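PDB 1Q1R: putidaredoxin reductase, which probably carries electrons from NADH through its bound FAD to putidaredoxin, serving the cytochrome P450cam monooxygenase system. Local coordinates for residues Leu48-Leu53 with Gly161-Ala166; Glu140-Gln145 with Ala239-Ala244; Asp149-Val154 with Asn172-Leu177. All blocks are in the same frame, centred on the assembly; numbering follows the deposited sequence.

Interaction 1 (Leu48-Leu53 with Gly161-Ala166); sequences LSKAYL and GLEVAA. With FAD (flavin-adenine dinucleotide), chain C.
The carboxylate of E163, reaching out from helix 159-170, is met by two side chains of the loop 48-53, and both use the same oxygen. S49 OG donates a hydrogen bond to E163 OE1, 2.5 Å away, nearly along the C-O bond. The serine torsion (chi1 56°) tucks OG between the backbone N and the carbonyl carbon, turned to the glutamate. K50 arrives from another direction: its chain runs obliquely past that of E163 and sets NZ 2.7 Å from OE1, on the syn side and 25° out of the carboxylate plane, as a salt bridge. The lysine is extended to CE and bends only at its last torsion (chi4 63°), which brings the ammonium group to the flavin as well. There NZ lies 2.8 Å from O4 of FAD, a hydrogen bond, and makes a weak one to N5 at 3.3 Å. P46 O is a further acceptor for NZ, while E163 OE2 is held by S331 OG and D332 N of strand 328-333. Beside this polar cluster, L53 CD2 rests 4.3 Å from V164 CG2, an apolar touch that joins loop and helix. Serine is small enough to fit between the helix and the flavin, S49 OG lying 3.5 Å from C6 of FAD, and a lysine is long enough to span from the loop to the redox ring. With its carboxylate gripped by several donors, E163, together with P46 O and the flavin, is likely to hold the K50 ammonium in place, and this charge beside N5 and O4 would probably polarise the electron-accepting isoalloxazine.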
loop_
_atom_site.group_PDB
_atom_site.type_symbol
_atom_site.label_atom_id
_atom_site.label_comp_id
_atom_site.label_asym_id
_atom_site.label_seq_id
_atom_site.Cartn_x
_atom_site.Cartn_y
_atom_site.Cartn_z
ATOM N N LEU A 48 -11.277 -0.547 -2.604
ATOM C CA LEU A 48 -11.666 0.863 -2.562
ATOM C C LEU A 48 -11.246 1.727 -3.752
ATOM O O LEU A 48 -11.724 2.854 -3.893
ATOM C CB LEU A 48 -11.191 1.508 -1.253
ATOM C CG LEU A 48 -11.662 0.822 0.035
ATOM C CD1 LEU A 48 -11.303 1.687 1.227
ATOM C CD2 LEU A 48 -13.160 0.575 -0.006
ATOM N N SER A 49 -10.338 1.230 -4.588
ATOM C CA SER A 49 -9.947 1.967 -5.792
ATOM C C SER A 49 -10.205 1.040 -6.980
ATOM O O SER A 49 -9.796 1.320 -8.109
ATOM C CB SER A 49 -8.471 2.377 -5.751
ATOM O OG SER A 49 -7.621 1.261 -5.560
ATOM N N LYS A 50 -10.908 -0.058 -6.708
ATOM C CA LYS A 50 -11.226 -1.056 -7.720
ATOM C C LYS A 50 -12.727 -1.383 -7.815
ATOM O O LYS A 50 -13.537 -0.496 -8.091
ATOM C CB LYS A 50 -10.402 -2.328 -7.454
ATOM C CG LYS A 50 -8.892 -2.056 -7.386
ATOM C CD LYS A 50 -8.097 -3.303 -7.001
ATOM C CE LYS A 50 -6.615 -2.988 -6.863
ATOM N NZ LYS A 50 -6.336 -2.004 -5.774
ATOM N N ALA A 51 -13.096 -2.640 -7.576
ATOM C CA ALA A 51 -14.492 -3.074 -7.686
ATOM C C ALA A 51 -15.496 -2.377 -6.760
ATOM O O ALA A 51 -16.650 -2.163 -7.149
ATOM C CB ALA A 51 -14.585 -4.604 -7.502
ATOM N N TYR A 52 -15.087 -2.042 -5.540
ATOM C CA TYR A 52 -16.018 -1.373 -4.641
ATOM C C TYR A 52 -16.226 0.062 -5.129
ATOM O O TYR A 52 -17.355 0.556 -5.166
ATOM C CB TYR A 52 -15.506 -1.361 -3.202
ATOM C CG TYR A 52 -16.599 -0.986 -2.219
ATOM C CD1 TYR A 52 -17.675 -1.848 -1.989
ATOM C CD2 TYR A 52 -16.588 0.239 -1.561
ATOM C CE1 TYR A 52 -18.718 -1.496 -1.128
ATOM C CE2 TYR A 52 -17.633 0.601 -0.690
ATOM C CZ TYR A 52 -18.690 -0.275 -0.483
ATOM O OH TYR A 52 -19.714 0.061 0.371
ATOM N N LEU A 53 -15.139 0.729 -5.507
ATOM C CA LEU A 53 -15.246 2.093 -6.012
ATOM C C LEU A 53 -16.108 2.071 -7.271
ATOM O O LEU A 53 -16.787 3.046 -7.583
ATOM C CB LEU A 53 -13.862 2.672 -6.332
ATOM C CG LEU A 53 -13.834 4.155 -6.721
ATOM C CD1 LEU A 53 -14.318 5.002 -5.546
ATOM C CD2 LEU A 53 -12.421 4.567 -7.111
ATOM N N GLY A 161 -3.776 6.613 -7.701
ATOM C CA GLY A 161 -4.304 7.683 -8.530
ATOM C C GLY A 161 -4.716 7.120 -9.878
ATOM O O GLY A 161 -5.777 7.452 -10.417
ATOM N N LEU A 162 -3.870 6.253 -10.424
ATOM C CA LEU A 162 -4.145 5.620 -11.709
ATOM C C LEU A 162 -5.365 4.698 -11.624
ATOM O O LEU A 162 -6.170 4.627 -12.557
ATOM C CB LEU A 162 -2.922 4.825 -12.166
ATOM C CG LEU A 162 -1.699 5.700 -12.465
ATOM C CD1 LEU A 162 -0.476 4.816 -12.717
ATOM C CD2 LEU A 162 -2.000 6.588 -13.668
ATOM N N GLU A 163 -5.494 3.978 -10.516
ATOM C CA GLU A 163 -6.640 3.087 -10.343
ATOM C C GLU A 163 -7.926 3.902 -10.208
ATOM O O GLU A 163 -8.988 3.491 -10.680
ATOM C CB GLU A 163 -6.431 2.194 -9.124
ATOM C CG GLU A 163 -5.462 1.051 -9.404
ATOM C CD GLU A 163 -5.256 0.153 -8.211
ATOM O OE1 GLU A 163 -6.015 0.288 -7.227
ATOM O OE2 GLU A 163 -4.339 -0.696 -8.261
ATOM N N VAL A 164 -7.828 5.060 -9.566
ATOM C CA VAL A 164 -8.985 5.929 -9.415
ATOM C C VAL A 164 -9.386 6.442 -10.801
ATOM O O VAL A 164 -10.560 6.413 -11.173
ATOM C CB VAL A 164 -8.663 7.121 -8.496
ATOM C CG1 VAL A 164 -9.711 8.213 -8.667
ATOM C CG2 VAL A 164 -8.619 6.657 -7.049
ATOM N N ALA A 165 -8.401 6.903 -11.572
ATOM C CA ALA A 165 -8.660 7.408 -12.920
ATOM C C ALA A 165 -9.308 6.339 -13.798
ATOM O O ALA A 165 -10.269 6.619 -14.514
ATOM C CB ALA A 165 -7.352 7.894 -13.565
ATOM N N ALA A 166 -8.780 5.117 -13.748
ATOM C CA ALA A 166 -9.325 4.021 -14.547
ATOM C C ALA A 166 -10.784 3.760 -14.177
ATOM O O ALA A 166 -11.626 3.558 -15.046
ATOM C CB ALA A 166 -8.501 2.752 -14.335
HETATM P PA FAD C . -3.915 0.931 7.894
HETATM O O1A FAD C . -3.720 2.394 7.755
HETATM O O2A FAD C . -4.797 0.240 6.925
HETATM O O5B FAD C . -4.449 0.602 9.368
HETATM C C5B FAD C . -3.989 1.322 10.517
HETATM C C4B FAD C . -5.197 1.655 11.410
HETATM O O4B FAD C . -4.735 2.036 12.755
HETATM C C3B FAD C . -5.963 2.872 10.869
HETATM O O3B FAD C . -7.367 2.676 11.081
HETATM C C2B FAD C . -5.477 4.000 11.745
HETATM O O2B FAD C . -6.468 5.028 11.828
HETATM C C1B FAD C . -5.346 3.303 13.084
HETATM N N9A FAD C . -4.569 4.068 14.097
HETATM C C8A FAD C . -3.425 4.747 13.896
HETATM N N7A FAD C . -3.050 5.320 15.047
HETATM C C5A FAD C . -3.952 5.003 15.972
HETATM C C6A FAD C . -4.093 5.308 17.328
HETATM N N6A FAD C . -3.200 6.084 17.939
HETATM N N1A FAD C . -5.154 4.814 18.013
HETATM C C2A FAD C . -6.067 4.041 17.407
HETATM N N3A FAD C . -5.950 3.740 16.106
HETATM C C4A FAD C . -4.909 4.207 15.374
HETATM N N1 FAD C . -1.858 -2.931 -1.414
HETATM C C2 FAD C . -1.607 -3.977 -2.311
HETATM O O2 FAD C . -0.745 -4.815 -2.052
HETATM N N3 FAD C . -2.358 -4.065 -3.497
HETATM C C4 FAD C . -3.361 -3.107 -3.775
HETATM O O4 FAD C . -4.039 -3.222 -4.794
HETATM C C4X FAD C . -3.607 -2.057 -2.875
HETATM N N5 FAD C . -4.606 -1.158 -3.107
HETATM C C5X FAD C . -4.920 -0.170 -2.219
HETATM C C6 FAD C . -5.981 0.720 -2.487
HETATM C C7 FAD C . -6.322 1.727 -1.556
HETATM C C7M FAD C . -7.461 2.709 -1.889
HETATM C C8 FAD C . -5.599 1.838 -0.341
HETATM C C8M FAD C . -5.957 2.902 0.708
HETATM C C9 FAD C . -4.541 0.950 -0.075
HETATM C C9A FAD C . -4.197 -0.052 -1.009
HETATM N N10 FAD C . -3.141 -0.968 -0.750
HETATM C C10 FAD C . -2.853 -1.978 -1.691
HETATM C "C1'" FAD C . -2.331 -0.858 0.501
HETATM C "C2'" FAD C . -2.772 -1.908 1.524
HETATM O "O2'" FAD C . -4.197 -1.873 1.646
HETATM C "C3'" FAD C . -2.118 -1.653 2.894
HETATM O "O3'" FAD C . -0.696 -1.588 2.730
HETATM C "C4'" FAD C . -2.474 -2.771 3.883
HETATM O "O4'" FAD C . -3.893 -2.837 4.039
HETATM C "C5'" FAD C . -1.835 -2.551 5.265
HETATM O "O5'" FAD C . -2.436 -1.457 5.978
HETATM P P FAD C . -2.104 -1.279 7.549
HETATM O O1P FAD C . -3.016 -2.153 8.315
HETATM O O2P FAD C . -0.647 -1.471 7.727
HETATM O O3P FAD C . -2.428 0.284 7.845
#

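Interaction 2 (Glu140-Gln145 with Ala239-Ala244)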
loop_
_atom_site.group_PDB
_atom_site.type_symbol
_atom_site.label_atom_id
_atom_site.label_comp_id
_atom_site.label_asym_id
_atom_site.label_seq_id
_atom_site.Cartn_x
_atom_site.Cartn_y
_atom_site.Cartn_z
ATOM N N GLU A 140 -16.779 5.738 -0.305
ATOM C CA GLU A 140 -18.206 5.874 -0.577
ATOM C C GLU A 140 -18.575 7.303 -0.992
ATOM O O GLU A 140 -19.415 7.500 -1.875
ATOM C CB GLU A 140 -19.010 5.387 0.638
ATOM C CG GLU A 140 -18.655 3.929 0.972
ATOM C CD GLU A 140 -19.571 3.264 1.996
ATOM O OE1 GLU A 140 -19.909 3.888 3.016
ATOM O OE2 GLU A 140 -19.936 2.092 1.781
ATOM N N CYS A 141 -17.931 8.295 -0.378
ATOM C CA CYS A 141 -18.180 9.698 -0.725
ATOM C C CYS A 141 -17.772 9.924 -2.183
ATOM O O CYS A 141 -18.474 10.582 -2.952
ATOM C CB CYS A 141 -17.367 10.623 0.188
ATOM S SG CYS A 141 -17.410 12.390 -0.268
ATOM N N ILE A 142 -16.625 9.372 -2.564
ATOM C CA ILE A 142 -16.155 9.504 -3.934
ATOM C C ILE A 142 -17.064 8.736 -4.903
ATOM O O ILE A 142 -17.510 9.280 -5.919
ATOM C CB ILE A 142 -14.705 8.980 -4.081
ATOM C CG1 ILE A 142 -13.722 9.959 -3.429
ATOM C CG2 ILE A 142 -14.366 8.780 -5.568
ATOM C CD1 ILE A 142 -12.352 9.358 -3.149
ATOM N N ARG A 143 -17.342 7.471 -4.598
ATOM C CA ARG A 143 -18.186 6.677 -5.489
ATOM C C ARG A 143 -19.529 7.333 -5.804
ATOM O O ARG A 143 -19.984 7.294 -6.948
ATOM C CB ARG A 143 -18.448 5.287 -4.918
ATOM C CG ARG A 143 -19.423 4.491 -5.793
ATOM C CD ARG A 143 -20.412 3.731 -4.947
ATOM N NE ARG A 143 -19.891 2.433 -4.566
ATOM C CZ ARG A 143 -20.022 1.884 -3.364
ATOM N NH1 ARG A 143 -20.665 2.524 -2.383
ATOM N NH2 ARG A 143 -19.514 0.677 -3.157
ATOM N N ARG A 144 -20.169 7.917 -4.793
ATOM C CA ARG A 144 -21.462 8.569 -5.003
ATOM C C ARG A 144 -21.341 9.681 -6.037
ATOM O O ARG A 144 -22.313 10.033 -6.697
ATOM C CB ARG A 144 -22.002 9.167 -3.692
ATOM C CG ARG A 144 -22.468 8.134 -2.663
ATOM C CD ARG A 144 -23.246 8.798 -1.524
ATOM N NE ARG A 144 -22.447 9.778 -0.792
ATOM C CZ ARG A 144 -21.677 9.495 0.255
ATOM N NH1 ARG A 144 -21.591 8.252 0.713
ATOM N NH2 ARG A 144 -20.984 10.460 0.848
ATOM N N GLN A 145 -20.137 10.225 -6.181
ATOM C CA GLN A 145 -19.906 11.315 -7.118
ATOM C C GLN A 145 -19.240 10.913 -8.432
ATOM O O GLN A 145 -18.844 11.779 -9.211
ATOM C CB GLN A 145 -19.090 12.407 -6.425
ATOM C CG GLN A 145 -19.777 12.924 -5.163
ATOM C CD GLN A 145 -18.978 13.973 -4.432
ATOM O OE1 GLN A 145 -18.882 15.122 -4.876
ATOM N NE2 GLN A 145 -18.390 13.585 -3.302
ATOM N N ALA A 239 -13.725 21.508 -12.389
ATOM C CA ALA A 239 -13.905 20.203 -11.769
ATOM C C ALA A 239 -15.171 20.077 -10.939
ATOM O O ALA A 239 -15.566 21.010 -10.243
ATOM C CB ALA A 239 -12.698 19.879 -10.898
ATOM N N ASP A 240 -15.801 18.910 -11.023
ATOM C CA ASP A 240 -16.995 18.625 -10.237
ATOM C C ASP A 240 -16.542 17.786 -9.047
ATOM O O ASP A 240 -17.224 17.704 -8.026
ATOM C CB ASP A 240 -18.010 17.829 -11.060
ATOM C CG ASP A 240 -18.560 18.622 -12.221
ATOM O OD1 ASP A 240 -19.118 19.708 -11.974
ATOM O OD2 ASP A 240 -18.437 18.160 -13.377
ATOM N N LEU A 241 -15.371 17.170 -9.191
ATOM C CA LEU A 241 -14.813 16.315 -8.150
ATOM C C LEU A 241 -13.291 16.348 -8.201
ATOM O O LEU A 241 -12.702 16.362 -9.281
ATOM C CB LEU A 241 -15.297 14.876 -8.357
ATOM C CG LEU A 241 -14.885 13.798 -7.354
ATOM C CD1 LEU A 241 -15.473 14.112 -5.979
ATOM C CD2 LEU A 241 -15.382 12.437 -7.851
ATOM N N VAL A 242 -12.662 16.365 -7.032
ATOM C CA VAL A 242 -11.207 16.377 -6.946
ATOM C C VAL A 242 -10.771 15.313 -5.958
ATOM O O VAL A 242 -11.230 15.284 -4.818
ATOM C CB VAL A 242 -10.652 17.747 -6.466
ATOM C CG1 VAL A 242 -9.131 17.667 -6.319
ATOM C CG2 VAL A 242 -11.023 18.844 -7.460
ATOM N N ILE A 243 -9.895 14.425 -6.408
ATOM C CA ILE A 243 -9.383 13.362 -5.558
ATOM C C ILE A 243 -7.875 13.531 -5.493
ATOM O O ILE A 243 -7.196 13.531 -6.519
ATOM C CB ILE A 243 -9.737 11.986 -6.133
ATOM C CG1 ILE A 243 -11.260 11.814 -6.135
ATOM C CG2 ILE A 243 -9.055 10.887 -5.317
ATOM C CD1 ILE A 243 -11.737 10.615 -6.927
ATOM N N ALA A 244 -7.357 13.692 -4.282
ATOM C CA ALA A 244 -5.929 13.896 -4.097
ATOM C C ALA A 244 -5.233 12.687 -3.487
ATOM O O ALA A 244 -5.748 12.050 -2.566
ATOM C CB ALA A 244 -5.691 15.135 -3.221
HETATM O O HOH W 1 -19.137 16.054 -7.264
#
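In I142 and I243 alike, CG1 stands anti to the carbonyl carbon (chi1 -73° and -64°), and this sends the two branched chains out from helix 136-144 and strand 241-244 to meet tip to tip. The methyl CD1 of I243 presses on CG2 of I142 at 3.5 Å, tighter than usual for two carbons, and its CG1 lies 4.0 Å from CD1 of I142. Isoleucine suits both places, because its two branches present a broad apolar surface; L53 and L133 also pack on I142. Three residues on, just past the helix end, Q145 has an extended chain that crosses L241 obliquely. The leucine methyl CD1 sits about equally far from the three heavy atoms at the amide end, 3.7 Å from OE1 and 4.0 Å from NE2, while CD2 lies against Q145 CB. The amide ends are held by other means. NE2 gives a hydrogen bond of 3.0 Å back to C141 O, which it meets from above the carbonyl plane, and it also bonds to N128 O. OE1 accepts a hydrogen bond from a water 2.6 Å away, and the same water donates a second to D240 O, bridging helix end and strand start. A leucine here would probably keep the apolar touch with L241 but leave the bridging water without its acceptor on the helix, and C141 O and N128 O without the amide that ties them together. Alternate strand residues L241 and I243 thus face the helix, beside L152 of the adjacent strand, as expected of a helix laid on the parallel sheet of a Rossmann-type domain in the glutathione reductase fold.

Interaction 3 (Asp149-Val154 with Asn172-Leu177)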
loop_
_atom_site.group_PDB
_atom_site.type_symbol
_atom_site.label_atom_id
_atom_site.label_comp_id
_atom_site.label_asym_id
_atom_site.label_seq_id
_atom_site.Cartn_x
_atom_site.Cartn_y
_atom_site.Cartn_z
ATOM N N ASP A 149 -20.053 12.130 -17.415
ATOM C CA ASP A 149 -19.899 13.471 -17.957
ATOM C C ASP A 149 -19.466 14.550 -16.966
ATOM O O ASP A 149 -19.173 15.675 -17.364
ATOM C CB ASP A 149 -21.172 13.886 -18.701
ATOM C CG ASP A 149 -21.520 12.920 -19.828
ATOM O OD1 ASP A 149 -20.601 12.530 -20.582
ATOM O OD2 ASP A 149 -22.705 12.549 -19.965
ATOM N N ASN A 150 -19.412 14.226 -15.679
ATOM C CA ASN A 150 -18.937 15.212 -14.722
ATOM C C ASN A 150 -17.419 15.233 -14.837
ATOM O O ASN A 150 -16.811 14.286 -15.352
ATOM C CB ASN A 150 -19.379 14.866 -13.295
ATOM C CG ASN A 150 -20.677 15.559 -12.914
ATOM O OD1 ASN A 150 -21.471 15.919 -13.784
ATOM N ND2 ASN A 150 -20.902 15.740 -11.617
ATOM N N ARG A 151 -16.803 16.311 -14.373
ATOM C CA ARG A 151 -15.359 16.437 -14.479
ATOM C C ARG A 151 -14.587 16.114 -13.214
ATOM O O ARG A 151 -14.813 16.702 -12.154
ATOM C CB ARG A 151 -15.004 17.846 -14.969
ATOM C CG ARG A 151 -15.389 18.085 -16.426
ATOM C CD ARG A 151 -15.429 19.568 -16.778
ATOM N NE ARG A 151 -15.678 19.775 -18.203
ATOM C CZ ARG A 151 -14.751 19.659 -19.151
ATOM N NH1 ARG A 151 -13.502 19.346 -18.828
ATOM N NH2 ARG A 151 -15.072 19.846 -20.425
ATOM N N LEU A 152 -13.662 15.169 -13.341
ATOM C CA LEU A 152 -12.821 14.766 -12.228
ATOM C C LEU A 152 -11.378 15.169 -12.475
ATOM O O LEU A 152 -10.874 15.073 -13.595
ATOM C CB LEU A 152 -12.861 13.245 -12.025
ATOM C CG LEU A 152 -11.749 12.652 -11.135
ATOM C CD1 LEU A 152 -11.898 13.150 -9.704
ATOM C CD2 LEU A 152 -11.807 11.130 -11.168
ATOM N N VAL A 153 -10.727 15.636 -11.423
ATOM C CA VAL A 153 -9.321 15.966 -11.499
ATOM C C VAL A 153 -8.662 15.186 -10.378
ATOM O O VAL A 153 -8.996 15.354 -9.205
ATOM C CB VAL A 153 -9.031 17.467 -11.299
ATOM C CG1 VAL A 153 -7.517 17.682 -11.248
ATOM C CG2 VAL A 153 -9.623 18.276 -12.450
ATOM N N VAL A 154 -7.752 14.297 -10.757
ATOM C CA VAL A 154 -7.016 13.493 -9.796
ATOM C C VAL A 154 -5.652 14.158 -9.621
ATOM O O VAL A 154 -4.963 14.429 -10.603
ATOM C CB VAL A 154 -6.792 12.050 -10.318
ATOM C CG1 VAL A 154 -5.989 11.254 -9.305
ATOM C CG2 VAL A 154 -8.138 11.378 -10.616
ATOM N N ASN A 172 -17.516 6.767 -17.107
ATOM C CA ASN A 172 -17.731 7.778 -18.138
ATOM C C ASN A 172 -17.580 9.230 -17.704
ATOM O O ASN A 172 -18.225 10.125 -18.252
ATOM C CB ASN A 172 -19.091 7.569 -18.805
ATOM C CG ASN A 172 -19.125 6.317 -19.660
ATOM O OD1 ASN A 172 -18.254 6.110 -20.506
ATOM N ND2 ASN A 172 -20.130 5.479 -19.451
ATOM N N MET A 173 -16.725 9.468 -16.717
ATOM C CA MET A 173 -16.472 10.830 -16.274
ATOM C C MET A 173 -15.423 11.416 -17.215
ATOM O O MET A 173 -14.777 10.686 -17.967
ATOM C CB MET A 173 -15.896 10.854 -14.856
ATOM C CG MET A 173 -16.837 10.436 -13.747
ATOM S SD MET A 173 -16.112 10.886 -12.160
ATOM C CE MET A 173 -16.678 12.611 -12.008
ATOM N N HIS A 174 -15.270 12.734 -17.176
ATOM C CA HIS A 174 -14.247 13.416 -17.961
ATOM C C HIS A 174 -13.123 13.430 -16.938
ATOM O O HIS A 174 -13.259 14.042 -15.874
ATOM C CB HIS A 174 -14.687 14.842 -18.302
ATOM C CG HIS A 174 -13.619 15.669 -18.949
ATOM N ND1 HIS A 174 -12.512 16.126 -18.265
ATOM C CD2 HIS A 174 -13.486 16.114 -20.221
ATOM C CE1 HIS A 174 -11.743 16.817 -19.089
ATOM N NE2 HIS A 174 -12.310 16.824 -20.281
ATOM N N VAL A 175 -12.018 12.758 -17.244
ATOM C CA VAL A 175 -10.922 12.655 -16.288
ATOM C C VAL A 175 -9.590 13.292 -16.681
ATOM O O VAL A 175 -9.095 13.091 -17.791
ATOM C CB VAL A 175 -10.651 11.165 -15.952
ATOM C CG1 VAL A 175 -9.678 11.055 -14.799
ATOM C CG2 VAL A 175 -11.962 10.452 -15.640
ATOM N N THR A 176 -9.020 14.050 -15.745
ATOM C CA THR A 176 -7.726 14.702 -15.918
ATOM C C THR A 176 -6.863 14.305 -14.716
ATOM O O THR A 176 -7.305 14.395 -13.569
ATOM C CB THR A 176 -7.846 16.256 -15.932
ATOM O OG1 THR A 176 -8.707 16.670 -16.999
ATOM C CG2 THR A 176 -6.473 16.891 -16.129
ATOM N N LEU A 177 -5.639 13.852 -14.968
ATOM C CA LEU A 177 -4.759 13.468 -13.869
ATOM C C LEU A 177 -3.506 14.323 -13.899
ATOM O O LEU A 177 -2.883 14.498 -14.945
ATOM C CB LEU A 177 -4.398 11.984 -13.955
ATOM C CG LEU A 177 -3.582 11.436 -12.780
ATOM C CD1 LEU A 177 -3.861 9.950 -12.592
ATOM C CD2 LEU A 177 -2.103 11.685 -13.026
HETATM O O HOH W 2 -11.270 16.532 -15.915
#
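Strands 151-154 and 174-177, parallel neighbours joined through helix 159-170, form a beta-alpha-beta unit of the Rossmann type, and their segments pair from R151 with H174 to V154 with L177. The strand axes run 17° apart. Backbone hydrogen bonds from L152 N to H174 O (2.8 Å), T176 N to L152 O and V154 N to T176 O carry the ladder, which H174 N to N150 O extends toward the start of the strands. N172, with positive phi, ends the helix in a Schellman motif, and its O accepts a hydrogen bond from D149 N. On the face toward the helix, V154 and L177 cross obliquely, CB to CG 4.1 Å, while L152 CD2 meets V175 CG1. V164 packs on V154, and A168 and I169 on V175, with A168 also on L152; aliphatic chains suit this buried side. M173 bends at its last torsion (chi3 86°), folding CE back to within 3.7 Å of N150 CB and 3.9 Å of L152 CB, a flexible thioether closing the end of the layer. The other face is mixed: V153 lies among R151, H174 and T176. The extended R151 chain carries NH1 over one face of the H174 ring, 3.0 Å above its plane but near the rim; guanidinium and ring are inclined by 43°, so this is no parallel stack. At the ring edge, in plane, a water lies 2.7 Å from H174 ND1, hydrogen-bonded also to T176 OG1 and, as a second donor besides T176 N, to L152 O. This water should hold the imidazole against rotation, and the nearby arginine charge is likely to disfavour protonation of the histidine.

All three contacts belong to the pyridine nucleotide-disulphide oxidoreductase part of the chain, with centres about 9 to 13 Å apart. Interactions 2 and 3 share one parallel sheet, in which strand 241-244 lies next to 151-155 and D240 OD2 binds R151 N. Along the chain, interaction 3 falls between the two segments of interaction 2, whereas the segments of interaction 1 alternate with those of the others. Helix 159-170, the linker of the unit in interaction 3, supplies one side of interaction 1, and its V164 touches both I243 and V154. Y52 OH of interaction 1 hydrogen-bonds to E140 OE2 of interaction 2, tying the flavin-side loop to helix 136-144 and so to the sheet.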